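Local coordinates for UBP3-associated protein BRE5 (Saccharomyces cerevisiae, PDB 2QIY), which acts together with the protease UBP3 in de-ubiquitination, a role of the whole protein, of which this chain is the N-terminal NTF2-like domain, at residues Gln12-Ala17 / Lys102-Met107; Gln20-Arg25 / Phe137-Asp142; Lys32-Tyr37 / Glu69-Phe74; Asp79-Ser84 / Thr115-Tyr120. All blocks are in the same frame, centred on the assembly; numbering follows the deposited sequence.

Contact 1 (Gln12-Ala17 / Lys102-Met107); sequences QDICFA and KSILIM
Ile14 and Cys15 are the two residues through which the helical segment 12-17 meets Ile104 and Ile106 of segment 102-107. Ile14 comes first and meets Ile104 end to end, although the two CD1 methyls are modelled too close together for their exact placing to be trusted. Cys15 follows and points straight at the strand. Its sulfur is anti to the carbonyl carbon (chi1 -68°), which places it between two isoleucines. SG is 3.8 Å from the CG2 branch of Ile104, while on Ile106 it meets the longer branch, 3.7 Å from CG1 and equally far from CD1. A small, polarisable thiol suits this place, because it lets the helix come close: the CA atoms of Cys15 and Ile106 are only 7.0 Å apart. Phe16, next along, turns away toward Ile92 of strand 85-97. The branched isoleucines, two apart on the strand, present one apolar surface, and Ile106 extends it to Phe18 and Leu19 further along the helix. Leu105 between them points to the reverse side of the sheet, where it packs on Ile143 of the second subunit. The short helix and strand axes cross at -55°, 10.0 Å apart. A long N-terminal helix lying across one face of a curved mixed sheet, whose other face meets a second subunit, is characteristic of the NTF2-like fold and its dimers.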
# COMPACT_ATOMS: atom_id res chain seq x y z
N GLN A 12 -0.13 5.96 16.82
CA GLN A 12 1.15 5.45 16.32
C GLN A 12 1.60 4.22 17.12
O GLN A 12 2.06 3.23 16.55
CB GLN A 12 2.24 6.53 16.37
CG GLN A 12 3.53 6.09 15.68
CD GLN A 12 4.69 7.03 15.92
OE1 GLN A 12 5.17 7.18 17.06
NE2 GLN A 12 5.15 7.68 14.86
N ASP A 13 1.45 4.31 18.44
CA ASP A 13 1.71 3.19 19.35
C ASP A 13 0.94 1.94 18.97
O ASP A 13 1.52 0.87 18.86
CB ASP A 13 1.36 3.55 20.80
CG ASP A 13 2.46 4.31 21.50
OD1 ASP A 13 3.54 4.52 20.89
OD2 ASP A 13 2.24 4.70 22.67
N ILE A 14 -0.37 2.08 18.77
CA ILE A 14 -1.15 0.89 18.47
C ILE A 14 -0.81 0.30 17.09
O ILE A 14 -0.78 -0.92 16.94
CB ILE A 14 -2.71 0.98 18.77
CG1 ILE A 14 -3.58 1.07 17.51
CG2 ILE A 14 -3.02 1.94 19.95
CD1 ILE A 14 -3.65 2.44 16.90
N CYS A 15 -0.50 1.17 16.12
CA CYS A 15 -0.10 0.68 14.78
C CYS A 15 1.21 -0.08 14.83
O CYS A 15 1.35 -1.13 14.20
CB CYS A 15 0.03 1.82 13.79
SG CYS A 15 -1.54 2.58 13.40
N PHE A 16 2.18 0.43 15.59
CA PHE A 16 3.47 -0.22 15.68
C PHE A 16 3.34 -1.57 16.39
O PHE A 16 3.87 -2.58 15.89
CB PHE A 16 4.50 0.68 16.36
CG PHE A 16 5.89 0.13 16.33
CD1 PHE A 16 6.74 0.41 15.27
CD2 PHE A 16 6.35 -0.67 17.38
CE1 PHE A 16 8.04 -0.10 15.24
CE2 PHE A 16 7.65 -1.19 17.37
CZ PHE A 16 8.50 -0.90 16.30
N ALA A 17 2.60 -1.59 17.50
CA ALA A 17 2.32 -2.83 18.24
C ALA A 17 1.54 -3.82 17.39
O ALA A 17 1.85 -5.01 17.38
CB ALA A 17 1.57 -2.54 19.55
N LYS A 102 -13.31 5.81 14.05
CA LYS A 102 -12.71 4.97 15.09
C LYS A 102 -11.92 3.76 14.57
O LYS A 102 -11.19 3.11 15.32
CB LYS A 102 -13.78 4.51 16.09
CG LYS A 102 -14.38 5.63 16.95
CD LYS A 102 -13.32 6.32 17.82
CE LYS A 102 -13.92 7.35 18.78
NZ LYS A 102 -14.27 8.66 18.13
N SER A 103 -12.07 3.44 13.29
CA SER A 103 -11.27 2.40 12.65
C SER A 103 -9.93 2.98 12.22
O SER A 103 -9.79 4.20 12.12
CB SER A 103 -12.02 1.80 11.47
OG SER A 103 -13.18 1.13 11.92
N ILE A 104 -8.94 2.10 11.98
CA ILE A 104 -7.60 2.56 11.63
C ILE A 104 -7.14 1.90 10.34
O ILE A 104 -7.18 0.68 10.21
CB ILE A 104 -6.57 2.25 12.75
CG1 ILE A 104 -7.07 2.75 14.11
CG2 ILE A 104 -5.20 2.87 12.40
CD1 ILE A 104 -6.31 2.18 15.29
N LEU A 105 -6.72 2.73 9.39
CA LEU A 105 -6.09 2.31 8.13
C LEU A 105 -4.59 2.34 8.32
O LEU A 105 -4.05 3.37 8.71
CB LEU A 105 -6.43 3.34 7.03
CG LEU A 105 -6.44 3.04 5.52
CD1 LEU A 105 -6.11 4.25 4.61
CD2 LEU A 105 -5.86 1.70 5.03
N ILE A 106 -3.92 1.20 8.07
CA ILE A 106 -2.48 1.11 8.21
C ILE A 106 -1.85 0.67 6.88
O ILE A 106 -2.32 -0.27 6.26
CB ILE A 106 -2.07 0.10 9.34
CG1 ILE A 106 -2.73 0.47 10.66
CG2 ILE A 106 -0.55 0.03 9.47
CD1 ILE A 106 -2.50 -0.58 11.80
N MET A 107 -0.79 1.33 6.46
CA MET A 107 -0.01 0.78 5.34
C MET A 107 1.42 0.56 5.77
O MET A 107 2.02 1.45 6.38
CB MET A 107 0.05 1.74 4.17
CG MET A 107 -1.19 2.00 3.44
SD MET A 107 -0.71 3.24 2.20
CE MET A 107 0.19 2.22 1.08

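Contact 2 (Gln20-Arg25 / Phe137-Asp142); sequences QNYYER and FDITND
The Tyr22 ring approaches Asp142 with its plane turned 64° from that of the carboxylate, and Ile139 CD1 meets it obliquely, 4.0 Å from Tyr22 CD1. One edge of Tyr22 is set against the neighbouring Tyr23: Tyr22 CD2 sits 3.6 Å above the centre of one face of the Tyr23 ring, and Tyr23 CE1 lies in the plane of Tyr22. Phe126 of strand 120-130 adds an edge-to-face partner to Tyr22. One face of the Arg25 guanidinium lies against Tyr22 CA, and the same group makes a cation-pi contact with Phe36.

With CG anti to the backbone N (chi1 174°), the phenol of Tyr22 is carried away from helix 11-28 toward the sheet. There its OH donates to Asp142 OD2 at 2.6 Å, and OD2 accepts through its syn lone pair. Asp142 is extended in the same sense and comes from the opposite direction, while Ile139 crosses the tyrosine at about a right angle. Tyrosine suits the place because its ring packs on the isoleucine and its end still offers a hydroxyl.

Asp142 OD2 has a second hydrogen-bond partner in Tyr37 OH, and the backbone O of Asp142 is hydrogen-bonded to Gln95 NE2 of the second subunit. The contact fastens the N-terminal helix of the NTF2-like fold to the concave face of its sheet. Two phenols gripping one buried carboxylate oxygen would be expected to compensate for its burial and probably stabilise the charged form.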
# COMPACT_ATOMS: atom_id res chain seq x y z
N GLN A 20 3.94 -5.39 14.74
CA GLN A 20 4.92 -6.28 15.35
C GLN A 20 4.25 -7.57 15.82
O GLN A 20 4.74 -8.66 15.52
CB GLN A 20 5.72 -5.58 16.47
CG GLN A 20 7.09 -6.23 16.64
CD GLN A 20 8.06 -5.44 17.52
OE1 GLN A 20 7.79 -4.31 17.92
NE2 GLN A 20 9.21 -6.04 17.81
N ASN A 21 3.10 -7.44 16.47
CA ASN A 21 2.33 -8.61 16.94
C ASN A 21 1.83 -9.53 15.82
O ASN A 21 1.91 -10.76 15.94
CB ASN A 21 1.18 -8.18 17.84
CG ASN A 21 1.67 -7.62 19.18
OD1 ASN A 21 2.76 -7.97 19.65
ND2 ASN A 21 0.87 -6.76 19.79
N TYR A 22 1.35 -8.93 14.73
CA TYR A 22 0.88 -9.66 13.54
C TYR A 22 1.97 -10.53 12.92
O TYR A 22 1.76 -11.72 12.67
CB TYR A 22 0.39 -8.64 12.52
CG TYR A 22 -0.02 -9.19 11.18
CD1 TYR A 22 -1.32 -9.61 10.95
CD2 TYR A 22 0.89 -9.26 10.12
CE1 TYR A 22 -1.71 -10.09 9.70
CE2 TYR A 22 0.52 -9.74 8.85
CZ TYR A 22 -0.79 -10.16 8.65
OH TYR A 22 -1.16 -10.64 7.42
N TYR A 23 3.14 -9.95 12.65
CA TYR A 23 4.19 -10.74 11.99
C TYR A 23 4.80 -11.77 12.91
O TYR A 23 5.18 -12.86 12.46
CB TYR A 23 5.25 -9.86 11.36
CG TYR A 23 4.73 -9.01 10.22
CD1 TYR A 23 4.31 -9.58 9.01
CD2 TYR A 23 4.68 -7.62 10.35
CE1 TYR A 23 3.83 -8.77 7.95
CE2 TYR A 23 4.22 -6.81 9.31
CZ TYR A 23 3.79 -7.39 8.12
OH TYR A 23 3.34 -6.58 7.10
N GLU A 24 4.86 -11.47 14.20
CA GLU A 24 5.46 -12.41 15.11
C GLU A 24 4.52 -13.59 15.37
O GLU A 24 4.99 -14.70 15.60
CB GLU A 24 5.94 -11.72 16.37
CG GLU A 24 7.19 -10.84 16.11
CD GLU A 24 7.65 -10.07 17.34
OE1 GLU A 24 6.88 -9.98 18.32
OE2 GLU A 24 8.80 -9.57 17.33
N ARG A 25 3.20 -13.35 15.28
CA ARG A 25 2.22 -14.43 15.41
C ARG A 25 2.37 -15.46 14.29
O ARG A 25 2.07 -16.64 14.49
CB ARG A 25 0.77 -13.90 15.44
CG ARG A 25 0.40 -13.23 16.73
CD ARG A 25 -1.11 -13.02 16.82
NE ARG A 25 -1.53 -11.68 16.39
CZ ARG A 25 -2.11 -11.41 15.22
NH1 ARG A 25 -2.36 -12.39 14.35
NH2 ARG A 25 -2.46 -10.16 14.94
N PHE A 137 -8.94 -4.41 18.79
CA PHE A 137 -9.29 -4.24 17.39
C PHE A 137 -9.30 -5.58 16.68
O PHE A 137 -8.49 -6.47 17.02
CB PHE A 137 -8.27 -3.35 16.68
CG PHE A 137 -8.33 -1.91 17.09
CD1 PHE A 137 -7.57 -1.46 18.16
CD2 PHE A 137 -9.15 -1.00 16.41
CE1 PHE A 137 -7.63 -0.12 18.56
CE2 PHE A 137 -9.20 0.33 16.78
CZ PHE A 137 -8.44 0.78 17.86
N ASP A 138 -10.18 -5.71 15.69
CA ASP A 138 -10.18 -6.86 14.79
C ASP A 138 -9.73 -6.39 13.40
O ASP A 138 -10.13 -5.31 12.95
CB ASP A 138 -11.58 -7.45 14.63
CG ASP A 138 -12.00 -8.36 15.81
OD1 ASP A 138 -11.20 -8.65 16.72
OD2 ASP A 138 -13.16 -8.78 15.78
N ILE A 139 -8.93 -7.21 12.73
CA ILE A 139 -8.58 -6.96 11.32
C ILE A 139 -9.80 -7.20 10.42
O ILE A 139 -10.34 -8.29 10.41
CB ILE A 139 -7.43 -7.89 10.84
CG1 ILE A 139 -6.21 -7.76 11.73
CG2 ILE A 139 -7.05 -7.54 9.42
CD1 ILE A 139 -5.19 -8.89 11.50
N THR A 140 -10.22 -6.20 9.67
CA THR A 140 -11.32 -6.42 8.71
C THR A 140 -10.81 -6.59 7.29
O THR A 140 -11.50 -7.14 6.43
CB THR A 140 -12.39 -5.31 8.75
OG1 THR A 140 -11.80 -4.04 8.42
CG2 THR A 140 -13.03 -5.24 10.13
N ASN A 141 -9.60 -6.08 7.05
CA ASN A 141 -8.98 -6.09 5.72
C ASN A 141 -7.48 -6.22 5.84
O ASN A 141 -6.86 -5.60 6.71
CB ASN A 141 -9.26 -4.79 4.96
CG ASN A 141 -10.69 -4.63 4.63
OD1 ASN A 141 -11.16 -5.01 3.54
ND2 ASN A 141 -11.44 -4.09 5.57
N ASP A 142 -6.92 -7.01 4.94
CA ASP A 142 -5.49 -7.30 4.94
C ASP A 142 -5.10 -7.62 3.50
O ASP A 142 -5.52 -8.65 2.99
CB ASP A 142 -5.26 -8.51 5.85
CG ASP A 142 -3.81 -8.94 5.93
OD1 ASP A 142 -2.97 -8.43 5.16
OD2 ASP A 142 -3.53 -9.81 6.79

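Contact 3 (Lys32-Tyr37 / Glu69-Phe74); sequences KLAYFY and ENINKF
Ala34, in the 3-10 turn of the connection after helix 11-28 of this NTF2-like domain, and Tyr37, three residues on where strand 37-38 begins, pack against Ile71 and Asn72 of helix 68-77. The turn points the methyl of Ala34 at the helix. Ala34 CB is 3.5 Å from Asn72 CB and 4.2 Å from Ile71 CG2, and a side chain no bigger than alanine lets the turn come so near that the CA atoms of Ala34 and Asn72 are 4.9 Å apart. Tyr37 offers a broad surface instead. Ile71 CG2 stands over one face of its ring, 4.2 Å from the centroid and 11° off the ring normal, a CH-pi contact. The other branch of Ile71 extends past the centre, so that its CD1 lies 4.0 Å from Tyr37 CD1. A beta-branched residue serves well here, since one branch covers the ring while the other reaches along it, and Ile71 also touches Ala41 and Leu43 of the sheet.

Asn72 holds the more exposed side of the contact. A chi1 of 175° swings its amide away from its own N, and the group so placed reaches a bridging water. That water accepts from Asn72 ND2 at 2.8 Å and from Ala34 N at 2.9 Å.

The seam thus joins two kinds of chemistry. Carbon packing over the aromatic face excludes solvent, whereas at the border one water serves two N-H groups that do not bond each other. Tyr37 OH is hydrogen-bonded to Asp142, so it is the ring that meets Ile71.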
# COMPACT_ATOMS: atom_id res chain seq x y z
N LYS A 32 -3.48 -19.83 14.78
CA LYS A 32 -4.26 -18.89 15.62
C LYS A 32 -4.33 -17.48 15.03
O LYS A 32 -4.96 -16.58 15.61
CB LYS A 32 -3.68 -18.82 17.03
CG LYS A 32 -3.88 -20.06 17.84
CD LYS A 32 -3.28 -19.85 19.21
CE LYS A 32 -3.55 -21.02 20.12
NZ LYS A 32 -2.64 -20.95 21.31
N LEU A 33 -3.66 -17.27 13.90
CA LEU A 33 -3.72 -15.97 13.20
C LEU A 33 -5.12 -15.48 12.96
O LEU A 33 -5.39 -14.28 13.13
CB LEU A 33 -2.99 -16.04 11.85
CG LEU A 33 -1.48 -16.13 11.98
CD1 LEU A 33 -0.91 -16.50 10.62
CD2 LEU A 33 -0.94 -14.76 12.42
N ALA A 34 -6.01 -16.38 12.57
CA ALA A 34 -7.36 -16.02 12.17
C ALA A 34 -8.16 -15.40 13.32
O ALA A 34 -9.11 -14.67 13.06
CB ALA A 34 -8.09 -17.25 11.61
N TYR A 35 -7.77 -15.68 14.57
CA TYR A 35 -8.42 -15.13 15.78
C TYR A 35 -8.42 -13.60 15.79
O TYR A 35 -9.28 -12.95 16.40
CB TYR A 35 -7.73 -15.69 17.05
CG TYR A 35 -8.20 -15.11 18.39
CD1 TYR A 35 -7.61 -13.95 18.93
CD2 TYR A 35 -9.22 -15.72 19.12
CE1 TYR A 35 -8.04 -13.42 20.16
CE2 TYR A 35 -9.65 -15.20 20.35
CZ TYR A 35 -9.06 -14.05 20.86
OH TYR A 35 -9.50 -13.55 22.06
N PHE A 36 -7.45 -13.02 15.10
CA PHE A 36 -7.29 -11.56 15.14
C PHE A 36 -8.07 -10.85 14.03
O PHE A 36 -8.03 -9.61 13.92
CB PHE A 36 -5.80 -11.25 15.19
CG PHE A 36 -5.16 -11.77 16.49
CD1 PHE A 36 -4.69 -13.08 16.58
CD2 PHE A 36 -5.13 -10.97 17.62
CE1 PHE A 36 -4.14 -13.58 17.77
CE2 PHE A 36 -4.58 -11.44 18.83
CZ PHE A 36 -4.09 -12.74 18.91
N TYR A 37 -8.81 -11.64 13.25
CA TYR A 37 -9.62 -11.11 12.16
C TYR A 37 -11.08 -11.09 12.55
O TYR A 37 -11.54 -11.95 13.30
CB TYR A 37 -9.46 -11.99 10.92
CG TYR A 37 -8.11 -11.91 10.25
CD1 TYR A 37 -7.92 -11.13 9.09
CD2 TYR A 37 -7.03 -12.62 10.75
CE1 TYR A 37 -6.68 -11.08 8.43
CE2 TYR A 37 -5.78 -12.57 10.11
CZ TYR A 37 -5.62 -11.79 8.96
OH TYR A 37 -4.40 -11.73 8.32
N GLU A 69 -13.16 -18.39 9.07
CA GLU A 69 -12.91 -19.84 8.95
C GLU A 69 -12.05 -20.18 7.72
O GLU A 69 -11.14 -21.03 7.76
CB GLU A 69 -14.23 -20.61 8.91
CG GLU A 69 -15.00 -20.53 10.23
CD GLU A 69 -16.40 -21.14 10.16
OE1 GLU A 69 -17.20 -20.91 11.11
OE2 GLU A 69 -16.69 -21.87 9.18
N ASN A 70 -12.33 -19.50 6.62
CA ASN A 70 -11.51 -19.71 5.41
C ASN A 70 -10.10 -19.19 5.56
O ASN A 70 -9.14 -19.81 5.09
CB ASN A 70 -12.20 -19.07 4.20
CG ASN A 70 -13.48 -19.77 3.86
OD1 ASN A 70 -13.59 -20.99 3.99
ND2 ASN A 70 -14.49 -18.99 3.47
N ILE A 71 -9.97 -18.05 6.24
CA ILE A 71 -8.66 -17.45 6.53
C ILE A 71 -7.85 -18.41 7.40
O ILE A 71 -6.68 -18.67 7.13
CB ILE A 71 -8.85 -16.07 7.19
CG1 ILE A 71 -9.40 -15.09 6.13
CG2 ILE A 71 -7.51 -15.54 7.80
CD1 ILE A 71 -9.84 -13.75 6.71
N ASN A 72 -8.51 -18.97 8.41
CA ASN A 72 -7.85 -19.97 9.23
C ASN A 72 -7.38 -21.19 8.44
O ASN A 72 -6.26 -21.67 8.63
CB ASN A 72 -8.75 -20.46 10.36
CG ASN A 72 -8.09 -21.59 11.12
OD1 ASN A 72 -8.49 -22.78 11.05
ND2 ASN A 72 -7.03 -21.24 11.82
N LYS A 73 -8.23 -21.69 7.55
CA LYS A 73 -7.88 -22.86 6.75
C LYS A 73 -6.67 -22.55 5.86
O LYS A 73 -5.77 -23.39 5.68
CB LYS A 73 -9.09 -23.32 5.95
CG LYS A 73 -8.84 -24.45 4.95
CD LYS A 73 -10.09 -24.72 4.05
CE LYS A 73 -11.21 -23.66 4.23
NZ LYS A 73 -11.78 -23.08 2.96
N PHE A 74 -6.66 -21.35 5.28
CA PHE A 74 -5.53 -20.90 4.46
C PHE A 74 -4.22 -20.83 5.26
O PHE A 74 -3.21 -21.41 4.86
CB PHE A 74 -5.85 -19.56 3.77
CG PHE A 74 -4.65 -18.93 3.11
CD1 PHE A 74 -4.24 -19.36 1.84
CD2 PHE A 74 -3.91 -17.96 3.76
CE1 PHE A 74 -3.11 -18.79 1.23
CE2 PHE A 74 -2.77 -17.37 3.17
CZ PHE A 74 -2.37 -17.81 1.90
O HOH W 1 -5.31 -19.06 11.58

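Contact 4 (Asp79-Ser84 / Thr115-Tyr120); sequences DAKVRS and TGTPVY
In Ser84, OG stands between the backbone N and the carbonyl carbon (chi1 74°), turned back toward Lys81 O and a shared water, while Lys81 bends at chi2 (-77°) and chi3 to carry its amine toward Thr117. The serine hydroxyl donates to Lys81 O at 2.7 Å, a carbonyl that also receives Ser84 N. Across the contact, Thr115 N donates to Ser84 O at 3.1 Å, with a moderately bent N-H...O angle of 141°. The backbones lie close here, the CA atoms of Ser84 and Thr115 5.5 Å apart, and Ser84 CB comes 3.5 Å from Thr115 OG1. Lys81 and Thr117 approach tip to tip, NZ 4.2 Å from CG2. One water joins the polar ends, accepting from Lys81 NZ at 2.8 Å and donating to Ser84 OG and Thr115 O. A small hydroxyl residue suits this turn, since it can bond backward and to water at once, and a flexible lysine can span the surface. Segment 79-84 leads into strand 85-97, and segment 115-120 connects the antiparallel beta-hairpin of strands 103-114 and 120-130 in the NTF2-like sheet. The contact therefore lies at one end of the pair 85-97 and 103-114, where Lys81 and Ser84 also touch Trp114.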
# COMPACT_ATOMS: atom_id res chain seq x y z
N ASP A 79 1.07 -23.71 7.29
CA ASP A 79 1.70 -23.51 8.60
C ASP A 79 3.24 -23.44 8.52
O ASP A 79 3.85 -22.49 9.01
CB ASP A 79 1.26 -24.62 9.58
CG ASP A 79 1.54 -24.27 11.03
OD1 ASP A 79 2.72 -24.37 11.41
OD2 ASP A 79 0.59 -23.93 11.78
N ALA A 80 3.87 -24.46 7.92
CA ALA A 80 5.32 -24.53 7.89
C ALA A 80 5.94 -23.32 7.19
O ALA A 80 6.92 -22.72 7.68
CB ALA A 80 5.77 -25.84 7.23
N LYS A 81 5.37 -22.97 6.05
CA LYS A 81 5.84 -21.82 5.26
C LYS A 81 5.65 -20.50 6.01
O LYS A 81 6.54 -19.68 6.08
CB LYS A 81 5.10 -21.76 3.93
CG LYS A 81 5.90 -22.24 2.75
CD LYS A 81 6.90 -21.15 2.35
CE LYS A 81 8.17 -21.76 1.75
NZ LYS A 81 9.26 -20.75 1.58
N VAL A 82 4.46 -20.33 6.59
CA VAL A 82 4.11 -19.11 7.28
C VAL A 82 5.07 -18.91 8.48
O VAL A 82 5.54 -17.79 8.73
CB VAL A 82 2.59 -19.13 7.72
CG1 VAL A 82 2.31 -18.00 8.70
CG2 VAL A 82 1.66 -19.05 6.48
N ARG A 83 5.41 -20.00 9.16
CA ARG A 83 6.31 -19.93 10.31
C ARG A 83 7.70 -19.41 9.94
O ARG A 83 8.48 -18.98 10.80
CB ARG A 83 6.46 -21.32 10.94
CG ARG A 83 5.29 -21.71 11.84
CD ARG A 83 5.50 -23.10 12.47
NE ARG A 83 4.39 -23.45 13.35
CZ ARG A 83 4.42 -23.32 14.67
NH1 ARG A 83 5.52 -22.88 15.26
NH2 ARG A 83 3.36 -23.66 15.41
N SER A 84 8.02 -19.48 8.65
CA SER A 84 9.37 -19.15 8.20
C SER A 84 9.43 -17.73 7.62
O SER A 84 10.47 -17.32 7.12
CB SER A 84 9.87 -20.19 7.19
OG SER A 84 9.24 -20.06 5.92
N THR A 115 12.79 -18.25 5.25
CA THR A 115 14.08 -18.92 5.46
C THR A 115 14.66 -19.42 4.14
O THR A 115 14.02 -20.19 3.41
CB THR A 115 13.92 -20.08 6.44
OG1 THR A 115 13.30 -19.56 7.63
CG2 THR A 115 15.28 -20.70 6.75
N GLY A 116 15.87 -18.92 3.84
CA GLY A 116 16.62 -19.33 2.68
C GLY A 116 16.23 -18.75 1.33
O GLY A 116 16.87 -19.09 0.32
N THR A 117 15.21 -17.89 1.28
CA THR A 117 14.77 -17.32 0.00
C THR A 117 15.35 -15.93 -0.21
O THR A 117 15.81 -15.29 0.75
CB THR A 117 13.23 -17.19 -0.14
OG1 THR A 117 12.76 -16.02 0.54
CG2 THR A 117 12.52 -18.44 0.36
N PRO A 118 15.34 -15.43 -1.47
CA PRO A 118 15.66 -14.01 -1.66
C PRO A 118 14.55 -13.12 -1.11
O PRO A 118 13.45 -13.61 -0.79
CB PRO A 118 15.73 -13.84 -3.18
CG PRO A 118 14.97 -15.00 -3.72
CD PRO A 118 15.06 -16.12 -2.75
N VAL A 119 14.82 -11.82 -1.04
CA VAL A 119 13.80 -10.86 -0.62
C VAL A 119 12.82 -10.51 -1.76
O VAL A 119 13.13 -10.68 -2.96
CB VAL A 119 14.39 -9.55 -0.12
CG1 VAL A 119 15.24 -9.80 1.13
CG2 VAL A 119 15.24 -8.88 -1.25
N TYR A 120 11.66 -10.01 -1.34
CA TYR A 120 10.63 -9.49 -2.21
C TYR A 120 10.12 -8.20 -1.57
O TYR A 120 9.77 -8.20 -0.37
CB TYR A 120 9.47 -10.46 -2.28
CG TYR A 120 9.82 -11.82 -2.81
CD1 TYR A 120 10.39 -12.79 -2.00
CD2 TYR A 120 9.60 -12.12 -4.16
CE1 TYR A 120 10.71 -14.06 -2.48
CE2 TYR A 120 9.90 -13.37 -4.66
CZ TYR A 120 10.47 -14.35 -3.81
OH TYR A 120 10.82 -15.59 -4.31
O HOH W 2 11.08 -21.26 3.65

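From the N terminus, helix 11-28 opens two long loops: contact 1 closes the first at strand 103-114 and contact 2 the second at strand 137-147, so that the two cross. They fasten successive parts of one helix to one sheet, with centres about 10 Å apart, and Ile104 meets Phe137 between them. Contact 3 opens and closes within both loops, joining the turn after the helix to helix 68-77; it meets contact 2 through Tyr37, Phe36 and Arg25. Contact 4 then follows in series, inside the loop of contact 2 but crossing contact 1, and ties helix 79-82 to the connection between strands 103-114 and 120-130. Leu33 touches Val82 between contacts 3 and 4.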